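Side-chain contact in peptidase S8 and S53, subtilisin, kexin, sedolisin (Mycobacterium smegmatis, PDB 4KG7), which cleaves peptide bonds as a subtilisin-like serine endopeptidase, the mycosin MycP3 of the mycobacterial ESX-3 type VII secretion system: residues Ile133-Pro138 against Ala162-Arg167. Sequence-based numbering, arbitrary orientation.
Sequences IRQNSP and ARAVVR
Ile-133, at the end of its strand, and Gln-135, just beyond it, both meet the methyl of Ala-164. Ile-133 makes the closer fit. With CG1 beside the backbone N (chi1 -62°), CG2 lies anti to it, and Ile-133 CG2 comes to 4.0 Å from Ala-164 CB. The longer branch runs on extended, and Ile-133 CD1 stops 3.7 Å from Ala-164 O. The two branches thus touch one alanine at its side chain and at its carbonyl. Gln-135 adds its aliphatic part, with CG 4.2 Å from Ala-164 CB. The chain then bends at chi2 (-90°), and the amide NE2 is hydrogen-bonded to Thr-160 OG1, further back on the same helix. No hydrogen bond joins the two segments, so this part is wholly van der Waals.

The Arg-167 side is looser. Ile-133 CD1 lies 4.5 Å from Arg-167 CD; Arg-167 is the one partly exposed residue of the contact. The arginine is extended as far as NE, and its polar end is hydrogen-bonded elsewhere, NE to Gly-88 O on strand 85-90 and NH1 to Gly-18 O.

Strand 129-134 belongs to the central parallel sheet of the subtilisin fold, between strands 85-90 and 68-73. Helix 150-170 packs against it, with Ala-164 also touching Ile-72 of strand 68-73. Elsewhere on this helix, Ala-162, Val-165 and Val-166 touch helix 193-205.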
loop_
_atom_site.group_PDB
_atom_site.type_symbol
_atom_site.label_atom_id
_atom_site.label_comp_id
_atom_site.label_asym_id
_atom_site.label_seq_id
_atom_site.Cartn_x
_atom_site.Cartn_y
_atom_site.Cartn_z
ATOM N N ILE A 133 10.189 -4.977 -4.372
ATOM C CA ILE A 133 10.296 -4.570 -5.780
ATOM C C ILE A 133 10.286 -3.046 -5.776
ATOM O O ILE A 133 9.292 -2.419 -5.369
ATOM C CB ILE A 133 9.102 -5.083 -6.615
ATOM C CG1 ILE A 133 9.079 -6.613 -6.613
ATOM C CG2 ILE A 133 9.179 -4.574 -8.047
ATOM C CD1 ILE A 133 7.798 -7.182 -7.199
ATOM N N ARG A 134 11.381 -2.428 -6.182
ATOM C CA ARG A 134 11.389 -0.980 -6.247
ATOM C C ARG A 134 10.735 -0.556 -7.557
ATOM O O ARG A 134 11.299 -0.680 -8.627
ATOM C CB ARG A 134 12.789 -0.330 -6.129
ATOM C CG ARG A 134 12.678 1.197 -6.231
ATOM C CD ARG A 134 13.894 1.959 -5.766
ATOM N NE ARG A 134 15.035 1.800 -6.653
ATOM C CZ ARG A 134 16.173 2.459 -6.509
ATOM N NH1 ARG A 134 16.301 3.372 -5.557
ATOM N NH2 ARG A 134 17.178 2.229 -7.351
ATOM N N GLN A 135 9.522 -0.045 -7.448
ATOM C CA GLN A 135 8.729 0.355 -8.604
ATOM C C GLN A 135 8.771 1.836 -8.876
ATOM O O GLN A 135 8.511 2.264 -10.013
ATOM C CB GLN A 135 7.280 -0.160 -8.433
ATOM C CG GLN A 135 6.315 0.182 -9.556
ATOM C CD GLN A 135 5.594 1.509 -9.352
ATOM O OE1 GLN A 135 5.462 2.007 -8.218
ATOM N NE2 GLN A 135 5.149 2.120 -10.446
ATOM N N ASN A 136 9.090 2.631 -7.863
ATOM C CA ASN A 136 9.188 4.072 -8.076
ATOM C C ASN A 136 10.010 4.772 -7.053
ATOM O O ASN A 136 10.298 4.230 -5.988
ATOM C CB ASN A 136 7.810 4.723 -8.177
ATOM C CG ASN A 136 7.787 5.915 -9.174
ATOM O OD1 ASN A 136 8.833 6.494 -9.641
ATOM N ND2 ASN A 136 6.553 6.293 -9.528
ATOM N N SER A 137 10.444 5.972 -7.396
ATOM C CA SER A 137 11.123 6.862 -6.448
ATOM C C SER A 137 11.027 8.261 -6.995
ATOM O O SER A 137 11.429 8.486 -8.130
ATOM C CB SER A 137 12.591 6.509 -6.284
ATOM O OG SER A 137 13.249 7.596 -5.580
ATOM N N PRO A 138 10.516 9.206 -6.192
ATOM C CA PRO A 138 10.537 10.611 -6.625
ATOM C C PRO A 138 11.903 11.246 -6.620
ATOM O O PRO A 138 12.029 12.420 -7.046
ATOM C CB PRO A 138 9.652 11.311 -5.604
ATOM C CG PRO A 138 9.629 10.456 -4.430
ATOM C CD PRO A 138 9.885 9.037 -4.873
ATOM N N ALA A 162 2.255 -2.148 -13.642
ATOM C CA ALA A 162 1.623 -3.350 -14.196
ATOM C C ALA A 162 2.636 -4.483 -14.281
ATOM O O ALA A 162 2.323 -5.637 -13.958
ATOM C CB ALA A 162 1.063 -3.065 -15.559
ATOM N N ARG A 163 3.845 -4.172 -14.750
ATOM C CA ARG A 163 4.873 -5.197 -14.807
ATOM C C ARG A 163 5.218 -5.704 -13.410
ATOM O O ARG A 163 5.424 -6.909 -13.200
ATOM C CB ARG A 163 6.115 -4.678 -15.521
ATOM C CG ARG A 163 5.885 -4.482 -17.013
ATOM C CD ARG A 163 7.211 -4.232 -17.724
ATOM N NE ARG A 163 7.688 -2.863 -17.591
ATOM C CZ ARG A 163 8.941 -2.470 -17.351
ATOM N NH1 ARG A 163 9.921 -3.310 -17.051
ATOM N NH2 ARG A 163 9.208 -1.179 -17.373
ATOM N N ALA A 164 5.331 -4.783 -12.460
ATOM C CA ALA A 164 5.717 -5.162 -11.091
ATOM C C ALA A 164 4.690 -6.066 -10.441
ATOM O O ALA A 164 5.036 -6.940 -9.651
ATOM C CB ALA A 164 5.935 -3.921 -10.248
ATOM N N VAL A 165 3.430 -5.831 -10.743
ATOM C CA VAL A 165 2.350 -6.649 -10.204
ATOM C C VAL A 165 2.443 -8.077 -10.724
ATOM O O VAL A 165 2.332 -9.018 -9.964
ATOM C CB VAL A 165 0.972 -6.000 -10.496
ATOM C CG1 VAL A 165 -0.179 -6.991 -10.358
ATOM C CG2 VAL A 165 0.758 -4.754 -9.639
ATOM N N VAL A 166 2.648 -8.225 -12.029
ATOM C CA VAL A 166 2.862 -9.532 -12.619
ATOM C C VAL A 166 4.093 -10.191 -12.011
ATOM O O VAL A 166 4.062 -11.373 -11.683
ATOM C CB VAL A 166 3.002 -9.422 -14.130
ATOM C CG1 VAL A 166 3.465 -10.759 -14.695
ATOM C CG2 VAL A 166 1.672 -8.984 -14.711
ATOM N N ARG A 167 5.186 -9.442 -11.886
ATOM C CA ARG A 167 6.417 -9.998 -11.300
ATOM C C ARG A 167 6.192 -10.494 -9.867
ATOM O O ARG A 167 6.580 -11.598 -9.532
ATOM C CB ARG A 167 7.510 -8.936 -11.343
ATOM C CG ARG A 167 8.883 -9.413 -10.940
ATOM C CD ARG A 167 9.861 -8.249 -10.999
ATOM N NE ARG A 167 11.243 -8.726 -10.847
ATOM C CZ ARG A 167 11.969 -9.335 -11.798
ATOM N NH1 ARG A 167 11.502 -9.463 -13.041
ATOM N NH2 ARG A 167 13.225 -9.733 -11.538
#